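Local atomic coordinates of endo-beta-mannanase (Opitutaceae bacterium TAV5, PDB entry 7BOB), a protein that probably hydrolyses beta-1,4-linked mannosides from the chain end, as a homotrimeric exo-beta-1,4-mannosidase of glycosyl hydrolase family 5 from a termite-hindgut bacterium. Residues I285-A290 against K349-F354; G241-N246 against S253-P258; E173-M178 against P232-L237. All coordinates share one frame; numbering follows the deposited sequence.

Interaction 1 of 3, residues I285-A290 against K349-F354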
ATOM      1  N   ILE A 285     -16.130 -27.178   0.838  1.00 46.35           N
ATOM      2  CA  ILE A 285     -15.868 -26.446   2.079  1.00 43.50           C
ATOM      3  C   ILE A 285     -17.069 -26.561   3.009  1.00 42.72           C
ATOM      4  O   ILE A 285     -16.959 -27.066   4.130  1.00 43.41           O
ATOM      5  CB  ILE A 285     -15.508 -24.961   1.830  1.00 44.12           C
ATOM      6  CG1 ILE A 285     -14.251 -24.854   0.961  1.00 46.24           C
ATOM      7  CG2 ILE A 285     -15.318 -24.223   3.186  1.00 41.48           C
ATOM      8  CD1 ILE A 285     -12.996 -25.470   1.634  1.00 42.53           C
ATOM      9  N   LEU A 286     -18.217 -26.055   2.585  1.00 43.29           N
ATOM     10  CA  LEU A 286     -19.436 -26.339   3.326  1.00 44.12           C
ATOM     11  C   LEU A 286     -19.811 -27.784   3.048  1.00 47.33           C
ATOM     12  O   LEU A 286     -19.887 -28.192   1.879  1.00 46.40           O
ATOM     13  CB  LEU A 286     -20.555 -25.386   2.913  1.00 44.01           C
ATOM     14  CG  LEU A 286     -20.172 -23.902   2.860  1.00 41.89           C
ATOM     15  CD1 LEU A 286     -21.309 -23.086   2.249  1.00 46.15           C
ATOM     16  CD2 LEU A 286     -19.775 -23.342   4.251  1.00 43.28           C
ATOM     17  N   THR A 287     -19.975 -28.583   4.110  1.00 43.82           N
ATOM     18  CA  THR A 287     -20.370 -29.975   3.904  1.00 48.52           C
ATOM     19  C   THR A 287     -21.426 -30.435   4.908  1.00 48.42           C
ATOM     20  O   THR A 287     -21.621 -31.646   5.070  1.00 51.78           O
ATOM     21  CB  THR A 287     -19.165 -30.937   3.992  1.00 49.50           C
ATOM     22  OG1 THR A 287     -18.673 -30.955   5.330  1.00 46.21           O
ATOM     23  CG2 THR A 287     -18.026 -30.553   3.035  1.00 48.18           C
ATOM     24  N   SER A 288     -22.113 -29.517   5.582  1.00 49.30           N
ATOM     25  CA  SER A 288     -23.094 -29.901   6.586  1.00 50.94           C
ATOM     26  C   SER A 288     -24.365 -30.439   5.924  1.00 54.76           C
ATOM     27  O   SER A 288     -24.539 -30.381   4.704  1.00 49.37           O
ATOM     28  CB  SER A 288     -23.420 -28.718   7.509  1.00 55.84           C
ATOM     29  OG  SER A 288     -24.387 -27.840   6.933  1.00 60.84           O
ATOM     30  N   ARG A 289     -25.239 -31.011   6.756  1.00 56.12           N
ATOM     31  CA  ARG A 289     -26.507 -31.542   6.273  1.00 59.07           C
ATOM     32  C   ARG A 289     -27.320 -30.449   5.592  1.00 58.34           C
ATOM     33  O   ARG A 289     -27.879 -30.663   4.511  1.00 59.26           O
ATOM     34  CB  ARG A 289     -27.285 -32.157   7.439  1.00 62.44           C
ATOM     35  CG  ARG A 289     -28.562 -32.874   7.051  1.00 74.47           C
ATOM     36  CD  ARG A 289     -29.708 -32.561   8.021  1.00 76.40           C
ATOM     37  NE  ARG A 289     -31.015 -32.852   7.417  1.00 88.66           N
ATOM     38  CZ  ARG A 289     -31.747 -31.984   6.716  1.00 85.89           C
ATOM     39  NH1 ARG A 289     -31.314 -30.739   6.511  1.00 81.76           N
ATOM     40  NH2 ARG A 289     -32.922 -32.368   6.213  1.00 91.22           N
ATOM     41  N   ALA A 290     -27.345 -29.249   6.180  1.00 57.59           N
ATOM     42  CA  ALA A 290     -28.094 -28.147   5.584  1.00 60.85           C
ATOM     43  C   ALA A 290     -27.580 -27.793   4.195  1.00 53.34           C
ATOM     44  O   ALA A 290     -28.353 -27.348   3.345  1.00 54.47           O
ATOM     45  CB  ALA A 290     -28.042 -26.927   6.499  1.00 59.65           C
ATOM     46  N   LYS A 349     -24.147 -36.877   3.292  1.00 57.02           N
ATOM     47  CA  LYS A 349     -25.287 -36.469   2.491  1.00 57.72           C
ATOM     48  C   LYS A 349     -24.941 -35.185   1.738  1.00 58.18           C
ATOM     49  O   LYS A 349     -24.484 -34.201   2.338  1.00 54.21           O
ATOM     50  CB  LYS A 349     -26.511 -36.278   3.388  1.00 60.78           C
ATOM     51  CG  LYS A 349     -27.811 -36.006   2.645  1.00 61.15           C
ATOM     52  CD  LYS A 349     -28.862 -35.458   3.606  1.00 68.05           C
ATOM     53  CE  LYS A 349     -30.072 -34.882   2.872  1.00 68.32           C
ATOM     54  NZ  LYS A 349     -31.114 -34.421   3.840  1.00 70.97           N
ATOM     55  N   GLY A 350     -25.100 -35.215   0.415  1.00 53.47           N
ATOM     56  CA  GLY A 350     -24.776 -34.093  -0.436  1.00 51.03           C
ATOM     57  C   GLY A 350     -23.568 -34.305  -1.325  1.00 51.98           C
ATOM     58  O   GLY A 350     -23.471 -33.651  -2.374  1.00 51.93           O
ATOM     59  N   LEU A 351     -22.663 -35.216  -0.965  1.00 47.45           N
ATOM     60  CA  LEU A 351     -21.407 -35.388  -1.688  1.00 48.74           C
ATOM     61  C   LEU A 351     -21.322 -36.692  -2.484  1.00 51.34           C
ATOM     62  O   LEU A 351     -20.318 -36.910  -3.182  1.00 48.29           O
ATOM     63  CB  LEU A 351     -20.229 -35.289  -0.703  1.00 49.91           C
ATOM     64  CG  LEU A 351     -20.210 -34.074   0.263  1.00 44.64           C
ATOM     65  CD1 LEU A 351     -18.937 -34.039   1.101  1.00 49.35           C
ATOM     66  CD2 LEU A 351     -20.407 -32.743  -0.470  1.00 46.10           C
ATOM     67  N   GLU A 352     -22.353 -37.553  -2.419  1.00 51.45           N
ATOM     68  CA  GLU A 352     -22.314 -38.865  -3.080  1.00 54.77           C
ATOM     69  C   GLU A 352     -21.988 -38.758  -4.561  1.00 50.01           C
ATOM     70  O   GLU A 352     -21.428 -39.694  -5.140  1.00 48.65           O
ATOM     71  CB  GLU A 352     -23.652 -39.613  -2.921  1.00 53.90           C
ATOM     72  CG  GLU A 352     -24.356 -39.415  -1.566  1.00 60.39           C
ATOM     73  CD  GLU A 352     -25.049 -38.038  -1.457  1.00 66.70           C
ATOM     74  OE1 GLU A 352     -25.404 -37.451  -2.513  1.00 69.99           O
ATOM     75  OE2 GLU A 352     -25.217 -37.527  -0.324  1.00 64.08           O
ATOM     76  N   TYR A 353     -22.293 -37.618  -5.186  1.00 46.23           N
ATOM     77  CA  TYR A 353     -22.081 -37.525  -6.625  1.00 47.72           C
ATOM     78  C   TYR A 353     -20.616 -37.682  -7.003  1.00 46.80           C
ATOM     79  O   TYR A 353     -20.321 -38.212  -8.080  1.00 46.72           O
ATOM     80  CB  TYR A 353     -22.592 -36.200  -7.183  1.00 47.90           C
ATOM     81  CG  TYR A 353     -22.319 -36.117  -8.656  1.00 48.09           C
ATOM     82  CD1 TYR A 353     -22.983 -36.974  -9.548  1.00 51.53           C
ATOM     83  CD2 TYR A 353     -21.379 -35.231  -9.162  1.00 45.55           C
ATOM     84  CE1 TYR A 353     -22.739 -36.927 -10.908  1.00 49.34           C
ATOM     85  CE2 TYR A 353     -21.125 -35.167 -10.526  1.00 49.15           C
ATOM     86  CZ  TYR A 353     -21.809 -36.027 -11.397  1.00 52.48           C
ATOM     87  OH  TYR A 353     -21.570 -35.984 -12.756  1.00 50.77           O
ATOM     88  N   PHE A 354     -19.683 -37.186  -6.176  1.00 45.97           N
ATOM     89  CA  PHE A 354     -18.276 -37.428  -6.490  1.00 45.07           C
ATOM     90  C   PHE A 354     -18.000 -38.924  -6.648  1.00 45.87           C
ATOM     91  O   PHE A 354     -17.251 -39.334  -7.541  1.00 47.48           O
ATOM     92  CB  PHE A 354     -17.353 -36.842  -5.422  1.00 44.76           C
ATOM     93  CG  PHE A 354     -15.893 -37.086  -5.705  1.00 42.88           C
ATOM     94  CD1 PHE A 354     -15.380 -36.858  -6.978  1.00 43.15           C
ATOM     95  CD2 PHE A 354     -15.048 -37.580  -4.719  1.00 43.59           C
ATOM     96  CE1 PHE A 354     -14.049 -37.088  -7.261  1.00 46.86           C
ATOM     97  CE2 PHE A 354     -13.703 -37.820  -4.995  1.00 43.13           C
ATOM     98  CZ  PHE A 354     -13.196 -37.574  -6.258  1.00 43.05           C
TER
HETATM   99  O   HOH W   1     -23.748 -33.638   4.803  1.00 55.30           O
HETATM  100  O   HOH W   2     -23.299 -31.319   2.081  1.00 47.47           O
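Lys-349 meets Arg-289 at the outer margin of this contact, and the pair illustrates how two long cationic side chains can share a surface without bonding. They lie side by side and point the same way. The lysine has CG anti to its backbone N (chi1 -173°) and stays extended from there, which carries NZ over one face of the guanidinium, displaced toward its rim and 3.6 Å from Arg-289 NH2. Arg-289 has a long, weak ion pair with Glu-524 of the second subunit but also lies near Arg-526 there, so any relief of the charge is partial and probably depends on solvent at this exposed margin.

The main chain of Lys-349 is tied to the other loop through water. Its O accepts a bond of 2.6 Å from one water, which also donates to Thr-287 O, and a bond of 3.1 Å from a second water, which donates to Ser-288 O as well. Three carbonyl oxygens, none able to donate to another, are thus reconciled by two bridging donors.

Gly-350 follows with a positive phi, a backbone setting that suits glycine. The chain then turns Leu-351 inward, where its CD1 lies 4.1 Å from Thr-287 CG2. In Thr-287 the methyl faces the leucine, while OG1 is engaged with Lys-348 NZ and Glu-337 O. Phe-354 N bonds back to Leu-351 O at 3.1 Å as the chain passes into helix 352-364.

The setting is a (beta/alpha)8 barrel. The loop after strand 277-282 here meets the approach to helix 352-364, Leu-351 also touches Thr-295 of helix 292-309 and Trp-316 of strand 311-316, and Phe-354 sets its ring edge-to-face with Phe-282 at the end of strand 277-282.

Interaction 2 of 3, residues G241-N246 against S253-P258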
ATOM      1  N   GLY A 241      -9.181 -25.813  -6.393  1.00 43.81           N
ATOM      2  CA  GLY A 241     -10.197 -24.788  -6.406  1.00 43.68           C
ATOM      3  C   GLY A 241     -11.358 -25.081  -5.499  1.00 46.56           C
ATOM      4  O   GLY A 241     -11.775 -26.238  -5.344  1.00 46.18           O
ATOM      5  N   TYR A 242     -11.864 -24.024  -4.886  1.00 42.46           N
ATOM      6  CA  TYR A 242     -12.943 -24.077  -3.918  1.00 44.61           C
ATOM      7  C   TYR A 242     -13.908 -22.936  -4.191  1.00 45.12           C
ATOM      8  O   TYR A 242     -13.532 -21.936  -4.813  1.00 46.77           O
ATOM      9  CB  TYR A 242     -12.384 -23.970  -2.501  1.00 43.31           C
ATOM     10  CG  TYR A 242     -11.359 -25.016  -2.195  1.00 45.32           C
ATOM     11  CD1 TYR A 242     -10.011 -24.829  -2.519  1.00 42.58           C
ATOM     12  CD2 TYR A 242     -11.738 -26.204  -1.573  1.00 43.06           C
ATOM     13  CE1 TYR A 242      -9.048 -25.843  -2.211  1.00 44.26           C
ATOM     14  CE2 TYR A 242     -10.804 -27.186  -1.268  1.00 48.47           C
ATOM     15  CZ  TYR A 242      -9.464 -27.006  -1.582  1.00 45.26           C
ATOM     16  OH  TYR A 242      -8.559 -28.012  -1.259  1.00 44.82           O
ATOM     17  N   PRO A 243     -15.153 -23.046  -3.724  1.00 46.06           N
ATOM     18  CA  PRO A 243     -16.170 -22.011  -4.012  1.00 45.04           C
ATOM     19  C   PRO A 243     -16.195 -20.800  -3.080  1.00 47.22           C
ATOM     20  O   PRO A 243     -17.006 -19.898  -3.311  1.00 47.48           O
ATOM     21  CB  PRO A 243     -17.483 -22.801  -3.887  1.00 46.08           C
ATOM     22  CG  PRO A 243     -17.173 -23.906  -2.880  1.00 45.52           C
ATOM     23  CD  PRO A 243     -15.728 -24.260  -3.107  1.00 43.92           C
ATOM     24  N   VAL A 244     -15.339 -20.729  -2.064  1.00 45.65           N
ATOM     25  CA  VAL A 244     -15.343 -19.639  -1.077  1.00 44.76           C
ATOM     26  C   VAL A 244     -15.259 -18.308  -1.814  1.00 47.26           C
ATOM     27  O   VAL A 244     -14.318 -18.080  -2.591  1.00 48.25           O
ATOM     28  CB  VAL A 244     -14.191 -19.797  -0.061  1.00 46.13           C
ATOM     29  CG1 VAL A 244     -14.282 -18.757   1.051  1.00 47.99           C
ATOM     30  CG2 VAL A 244     -14.195 -21.196   0.543  1.00 40.31           C
ATOM     31  N   PRO A 245     -16.242 -17.426  -1.661  1.00 48.01           N
ATOM     32  CA  PRO A 245     -16.242 -16.205  -2.485  1.00 48.54           C
ATOM     33  C   PRO A 245     -14.970 -15.370  -2.370  1.00 47.74           C
ATOM     34  O   PRO A 245     -14.448 -14.929  -3.400  1.00 46.53           O
ATOM     35  CB  PRO A 245     -17.484 -15.460  -1.982  1.00 44.80           C
ATOM     36  CG  PRO A 245     -18.408 -16.545  -1.585  1.00 47.11           C
ATOM     37  CD  PRO A 245     -17.519 -17.608  -0.948  1.00 46.33           C
ATOM     38  N   ASN A 246     -14.412 -15.153  -1.186  1.00 47.85           N
ATOM     39  CA  ASN A 246     -13.283 -14.220  -1.175  1.00 51.94           C
ATOM     40  C   ASN A 246     -11.930 -14.894  -1.435  1.00 47.54           C
ATOM     41  O   ASN A 246     -10.896 -14.236  -1.292  1.00 45.89           O
ATOM     42  CB  ASN A 246     -13.252 -13.389   0.122  1.00 51.75           C
ATOM     43  CG  ASN A 246     -13.097 -14.233   1.353  1.00 56.56           C
ATOM     44  OD1 ASN A 246     -12.919 -15.437   1.259  1.00 58.44           O
ATOM     45  ND2 ASN A 246     -13.169 -13.609   2.521  1.00 58.14           N
ATOM     46  N   SER A 253     -21.250 -15.821  -5.477  1.00 48.02           N
ATOM     47  CA  SER A 253     -22.226 -15.922  -4.397  1.00 48.61           C
ATOM     48  C   SER A 253     -22.381 -17.325  -3.826  1.00 49.06           C
ATOM     49  O   SER A 253     -23.222 -17.524  -2.942  1.00 50.35           O
ATOM     50  CB  SER A 253     -23.585 -15.382  -4.850  1.00 50.33           C
ATOM     51  OG  SER A 253     -23.423 -14.093  -5.425  1.00 54.29           O
ATOM     52  N   GLY A 254     -21.571 -18.285  -4.266  1.00 47.84           N
ATOM     53  CA  GLY A 254     -21.549 -19.579  -3.607  1.00 50.28           C
ATOM     54  C   GLY A 254     -21.972 -20.762  -4.454  1.00 45.66           C
ATOM     55  O   GLY A 254     -21.908 -20.718  -5.686  1.00 50.42           O
ATOM     56  N   LEU A 255     -22.412 -21.828  -3.788  1.00 48.37           N
ATOM     57  CA  LEU A 255     -22.568 -23.120  -4.451  1.00 47.82           C
ATOM     58  C   LEU A 255     -23.579 -23.054  -5.596  1.00 48.76           C
ATOM     59  O   LEU A 255     -23.372 -23.664  -6.652  1.00 48.07           O
ATOM     60  CB  LEU A 255     -22.989 -24.166  -3.435  1.00 45.62           C
ATOM     61  CG  LEU A 255     -21.913 -24.474  -2.408  1.00 49.42           C
ATOM     62  CD1 LEU A 255     -22.522 -25.162  -1.199  1.00 47.62           C
ATOM     63  CD2 LEU A 255     -20.811 -25.301  -3.040  1.00 42.04           C
ATOM     64  N   ALA A 256     -24.662 -22.297  -5.416  1.00 50.09           N
ATOM     65  CA  ALA A 256     -25.706 -22.202  -6.441  1.00 53.72           C
ATOM     66  C   ALA A 256     -25.404 -21.170  -7.525  1.00 54.70           C
ATOM     67  O   ALA A 256     -26.140 -21.116  -8.519  1.00 49.16           O
ATOM     68  CB  ALA A 256     -27.055 -21.860  -5.796  1.00 47.24           C
ATOM     69  N   ASP A 257     -24.356 -20.349  -7.365  1.00 49.83           N
ATOM     70  CA  ASP A 257     -24.088 -19.269  -8.315  1.00 48.26           C
ATOM     71  C   ASP A 257     -23.379 -19.802  -9.554  1.00 46.63           C
ATOM     72  O   ASP A 257     -22.311 -20.409  -9.429  1.00 46.73           O
ATOM     73  CB  ASP A 257     -23.236 -18.182  -7.649  1.00 49.66           C
ATOM     74  CG  ASP A 257     -22.946 -16.993  -8.572  1.00 50.55           C
ATOM     75  OD1 ASP A 257     -23.490 -16.918  -9.702  1.00 52.09           O
ATOM     76  OD2 ASP A 257     -22.151 -16.130  -8.165  1.00 51.81           O
ATOM     77  N   PRO A 258     -23.925 -19.595 -10.750  1.00 50.14           N
ATOM     78  CA  PRO A 258     -23.172 -19.924 -11.980  1.00 46.39           C
ATOM     79  C   PRO A 258     -21.788 -19.254 -12.091  1.00 45.09           C
ATOM     80  O   PRO A 258     -20.879 -19.847 -12.694  1.00 41.34           O
ATOM     81  CB  PRO A 258     -24.107 -19.435 -13.099  1.00 45.58           C
ATOM     82  CG  PRO A 258     -25.477 -19.417 -12.481  1.00 48.56           C
ATOM     83  CD  PRO A 258     -25.306 -19.148 -11.021  1.00 50.46           C
TER
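The loop that joins strand 237-241 to helix 258-272 of the (beta/alpha)8 barrel folds back on itself here, Pro-243 on its outgoing limb meeting Leu-255 on its return. In barrels of this family such loops, at the C-terminal ends of the strands, surround the active-site opening. The two backbones come nearest at Pro-243 and Gly-254, with CA atoms 5.9 Å apart.

The closer of the two approaches is made by one methyl. Leu-255 holds CG anti to its carbonyl carbon (chi1 -67°), and its CD2 swings across to lie 3.9 Å from Pro-243 CG, the two side chains slanting past one another. Tyr-298 of helix 292-309 packs on both residues. Two residues on, the ring of Pro-245 is directed at the main chain, its CG 4.5 Å from Gly-254 N, a loose approach.

The return limb is held by bonds of its own and by others to its surroundings. Residues 254-257 form a type I beta turn, closed by Asp-257 N to Gly-254 O at 3.0 Å. Asp-257 is also the N-cap of helix 258-272: its OD1 accepts from Leu-259 N, while OD2 receives Ser-253 N at 2.9 Å through its anti lone pair and pairs with Arg-569 in a salt bridge. Leu-255 N is taken by Asp-494 of the second subunit, and Gly-254 N by the hydroxyl of Thr-260.

A division of labour follows from this chemistry. Proline nitrogens carry no hydrogen, no hydrogen bond joins the limbs, and they meet by van der Waals contact, apolar at Pro-243 and Leu-255; the polar work of holding the return limb falls to the aspartate, the helix start and the neighbouring subunit, with the negative charge of Asp-257 presumably favourable to the helix N terminus as well.

Interaction 3 of 3, residues E173-M178 against P232-L237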
ATOM      1  N   GLU A 173      14.649 -21.364 -10.432  1.00 55.80           N
ATOM      2  CA  GLU A 173      15.852 -22.138 -10.165  1.00 52.39           C
ATOM      3  C   GLU A 173      15.601 -23.195  -9.099  1.00 57.29           C
ATOM      4  O   GLU A 173      16.084 -24.326  -9.218  1.00 59.28           O
ATOM      5  CB  GLU A 173      17.000 -21.202  -9.759  1.00 54.90           C
ATOM      6  CG  GLU A 173      18.284 -21.892  -9.284  1.00 53.65           C
ATOM      7  CD  GLU A 173      18.950 -22.754 -10.374  1.00 59.53           C
ATOM      8  OE1 GLU A 173      18.585 -22.648 -11.562  1.00 64.19           O
ATOM      9  OE2 GLU A 173      19.849 -23.548 -10.045  1.00 62.21           O
ATOM     10  N   TRP A 174      14.859 -22.850  -8.045  1.00 55.03           N
ATOM     11  CA  TRP A 174      14.568 -23.820  -6.995  1.00 51.87           C
ATOM     12  C   TRP A 174      13.804 -25.005  -7.553  1.00 56.87           C
ATOM     13  O   TRP A 174      14.053 -26.164  -7.172  1.00 56.01           O
ATOM     14  CB  TRP A 174      13.762 -23.148  -5.893  1.00 52.63           C
ATOM     15  CG  TRP A 174      13.436 -24.022  -4.737  1.00 53.14           C
ATOM     16  CD1 TRP A 174      14.179 -24.182  -3.598  1.00 50.23           C
ATOM     17  CD2 TRP A 174      12.263 -24.823  -4.572  1.00 50.67           C
ATOM     18  NE1 TRP A 174      13.540 -25.042  -2.742  1.00 51.94           N
ATOM     19  CE2 TRP A 174      12.364 -25.453  -3.315  1.00 51.13           C
ATOM     20  CE3 TRP A 174      11.139 -25.071  -5.362  1.00 50.10           C
ATOM     21  CZ2 TRP A 174      11.385 -26.321  -2.832  1.00 50.65           C
ATOM     22  CZ3 TRP A 174      10.164 -25.932  -4.881  1.00 48.43           C
ATOM     23  CH2 TRP A 174      10.290 -26.543  -3.628  1.00 52.72           C
ATOM     24  N   CYS A 175      12.875 -24.724  -8.473  1.00 55.03           N
ATOM     25  CA  CYS A 175      12.062 -25.768  -9.082  1.00 54.66           C
ATOM     26  C   CYS A 175      12.921 -26.685  -9.943  1.00 55.60           C
ATOM     27  O   CYS A 175      12.786 -27.909  -9.885  1.00 53.20           O
ATOM     28  CB  CYS A 175      10.939 -25.123  -9.904  1.00 51.79           C
ATOM     29  SG  CYS A 175       9.825 -26.262 -10.744  1.00 51.15           S
ATOM     30  N   ARG A 176      13.828 -26.098 -10.733  1.00 57.47           N
ATOM     31  CA  ARG A 176      14.802 -26.884 -11.481  1.00 58.53           C
ATOM     32  C   ARG A 176      15.623 -27.763 -10.552  1.00 55.82           C
ATOM     33  O   ARG A 176      15.824 -28.952 -10.828  1.00 56.79           O
ATOM     34  CB  ARG A 176      15.732 -25.965 -12.287  1.00 61.25           C
ATOM     35  CG  ARG A 176      16.543 -26.677 -13.389  1.00 61.10           C
ATOM     36  CD  ARG A 176      17.698 -25.810 -13.917  1.00 59.34           C
ATOM     37  NE  ARG A 176      18.606 -25.404 -12.851  1.00 57.61           N
ATOM     38  CZ  ARG A 176      19.644 -26.135 -12.435  1.00 62.96           C
ATOM     39  NH1 ARG A 176      19.911 -27.307 -13.007  1.00 60.34           N
ATOM     40  NH2 ARG A 176      20.414 -25.700 -11.444  1.00 53.71           N
ATOM     41  N   ARG A 177      16.087 -27.200  -9.435  1.00 55.65           N
ATOM     42  CA  ARG A 177      16.952 -27.960  -8.538  1.00 55.63           C
ATOM     43  C   ARG A 177      16.195 -29.084  -7.846  1.00 52.48           C
ATOM     44  O   ARG A 177      16.725 -30.189  -7.696  1.00 55.35           O
ATOM     45  CB  ARG A 177      17.584 -27.038  -7.506  1.00 53.48           C
ATOM     46  CG  ARG A 177      18.666 -26.123  -8.070  1.00 59.45           C
ATOM     47  CD  ARG A 177      19.958 -26.872  -8.350  1.00 58.29           C
ATOM     48  NE  ARG A 177      20.336 -27.756  -7.251  1.00 64.19           N
ATOM     49  CZ  ARG A 177      21.136 -27.415  -6.244  1.00 62.65           C
ATOM     50  NH1 ARG A 177      21.664 -26.204  -6.182  1.00 61.84           N
ATOM     51  NH2 ARG A 177      21.422 -28.296  -5.299  1.00 66.90           N
ATOM     52  N   MET A 178      14.961 -28.829  -7.407  1.00 51.52           N
ATOM     53  CA  MET A 178      14.234 -29.854  -6.670  1.00 52.33           C
ATOM     54  C   MET A 178      13.717 -30.949  -7.598  1.00 54.58           C
ATOM     55  O   MET A 178      13.706 -32.120  -7.224  1.00 50.92           O
ATOM     56  CB  MET A 178      13.078 -29.243  -5.886  1.00 54.41           C
ATOM     57  CG  MET A 178      13.491 -28.228  -4.850  1.00 52.30           C
ATOM     58  SD  MET A 178      14.835 -28.825  -3.800  1.00 52.66           S
ATOM     59  CE  MET A 178      16.093 -27.600  -4.107  1.00 52.92           C
ATOM     60  N   PRO A 232      10.231 -25.685 -14.711  1.00 54.98           N
ATOM     61  CA  PRO A 232      11.125 -26.685 -15.301  1.00 53.43           C
ATOM     62  C   PRO A 232      11.047 -28.006 -14.557  1.00 55.52           C
ATOM     63  O   PRO A 232      10.987 -28.050 -13.326  1.00 52.19           O
ATOM     64  CB  PRO A 232      12.507 -26.046 -15.162  1.00 52.23           C
ATOM     65  CG  PRO A 232      12.359 -25.141 -13.970  1.00 54.07           C
ATOM     66  CD  PRO A 232      10.977 -24.575 -14.100  1.00 55.64           C
ATOM     67  N   GLY A 233      11.030 -29.088 -15.323  1.00 52.70           N
ATOM     68  CA  GLY A 233      10.998 -30.402 -14.720  1.00 54.82           C
ATOM     69  C   GLY A 233       9.644 -30.872 -14.239  1.00 56.41           C
ATOM     70  O   GLY A 233       9.572 -31.943 -13.629  1.00 53.66           O
ATOM     71  N   ILE A 234       8.567 -30.125 -14.499  1.00 50.10           N
ATOM     72  CA  ILE A 234       7.227 -30.487 -14.039  1.00 50.16           C
ATOM     73  C   ILE A 234       6.465 -31.116 -15.202  1.00 52.96           C
ATOM     74  O   ILE A 234       6.277 -30.477 -16.244  1.00 51.13           O
ATOM     75  CB  ILE A 234       6.477 -29.264 -13.490  1.00 54.99           C
ATOM     76  CG1 ILE A 234       7.199 -28.714 -12.249  1.00 50.26           C
ATOM     77  CG2 ILE A 234       5.031 -29.637 -13.175  1.00 50.82           C
ATOM     78  CD1 ILE A 234       7.112 -29.636 -11.071  1.00 48.56           C
ATOM     79  N   ASP A 235       6.035 -32.370 -15.046  1.00 49.29           N
ATOM     80  CA  ASP A 235       5.334 -33.042 -16.137  1.00 51.16           C
ATOM     81  C   ASP A 235       3.843 -32.760 -16.128  1.00 47.59           C
ATOM     82  O   ASP A 235       3.221 -32.749 -17.189  1.00 49.43           O
ATOM     83  CB  ASP A 235       5.548 -34.572 -16.077  1.00 50.00           C
ATOM     84  CG  ASP A 235       7.011 -34.949 -16.050  1.00 51.73           C
ATOM     85  OD1 ASP A 235       7.686 -34.831 -17.095  1.00 55.51           O
ATOM     86  OD2 ASP A 235       7.505 -35.329 -14.968  1.00 54.04           O
ATOM     87  N   VAL A 236       3.247 -32.581 -14.951  1.00 47.71           N
ATOM     88  CA  VAL A 236       1.802 -32.440 -14.820  1.00 50.20           C
ATOM     89  C   VAL A 236       1.507 -31.172 -14.027  1.00 50.29           C
ATOM     90  O   VAL A 236       1.811 -31.100 -12.829  1.00 48.92           O
ATOM     91  CB  VAL A 236       1.156 -33.648 -14.129  1.00 50.19           C
ATOM     92  CG1 VAL A 236      -0.339 -33.423 -14.027  1.00 48.13           C
ATOM     93  CG2 VAL A 236       1.467 -34.949 -14.888  1.00 53.50           C
ATOM     94  N   LEU A 237       0.895 -30.192 -14.679  1.00 48.30           N
ATOM     95  CA  LEU A 237       0.407 -29.015 -13.972  1.00 48.00           C
ATOM     96  C   LEU A 237      -0.739 -29.427 -13.059  1.00 49.15           C
ATOM     97  O   LEU A 237      -1.424 -30.425 -13.311  1.00 48.44           O
ATOM     98  CB  LEU A 237      -0.067 -27.965 -14.970  1.00 45.96           C
ATOM     99  CG  LEU A 237       0.964 -27.632 -16.045  1.00 49.57           C
ATOM    100  CD1 LEU A 237       0.448 -26.503 -16.963  1.00 50.02           C
ATOM    101  CD2 LEU A 237       2.286 -27.236 -15.379  1.00 51.37           C
TER
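Pro-232 lies against Cys-175 and Arg-176 where the loop entering strand 237-241 crosses helix 168-183, one of the helices that wrap the (beta/alpha)8 barrel. The contact is a compact example of a proline ring packed against the side of a helix.

The ring reaches the helix with CG and CD. Pro-232 CG sits 3.7 Å from Arg-176 N and touches the CB of the same residue at 3.9 Å, whereas CD turns to the thiol, 3.9 Å from Cys-175 SG. His-172, one turn earlier, packs on the proline too.

Cys-175 is buried and serves two neighbours on the loop. With SG anti to its backbone N (chi1 180°) the sulfur is carried toward the loop, coming to 3.3 Å from Pro-232 O and to 3.9 Å from Ile-234 CG1. Ile-234 also touches Leu-153 of strand 151-154, linking the contact to the barrel wall. Gly-233, between the two apolar residues, has a positive phi, and its O accepts a bond from Arg-183 further along the helix.

Arg-176 contributes only its root to this interface. Beyond CB the chain bends at chi3 and carries the guanidinium away from the loop to Glu-173, one turn back, which it grips side-on with two nitrogens. The carboxylate carbon lies at the edge of the guanidinium and in its plane. NE bonds to Glu-173 OE1 at 3.0 Å, approaching that oxygen from 35° above the carboxylate plane. The second bond completes the salt bridge: Arg-176 NH2 donates to Glu-173 OE2 on its syn side at 2.6 Å, nearly straight at 169°.

From the N terminus the contacts come strictly in series, none nesting in or crossing another. Interaction 3 is first, closing a loop of 53 intervening residues that carries strand 191-192 and returns to helix 168-183 just before strand 237-241. That strand leads directly into interaction 2, whose short closure of six residues is confined to the loop ahead of helix 258-272. Interaction 1 then spans helix 292-309 and strand 311-316, joining the loop after strand 277-282 to helix 352-364. Interactions 1 and 2 touch, chiefly through Ile-285 against Tyr-242 and Val-244, and both reach the second subunit; interaction 3 lies across the chain's centre from interaction 2.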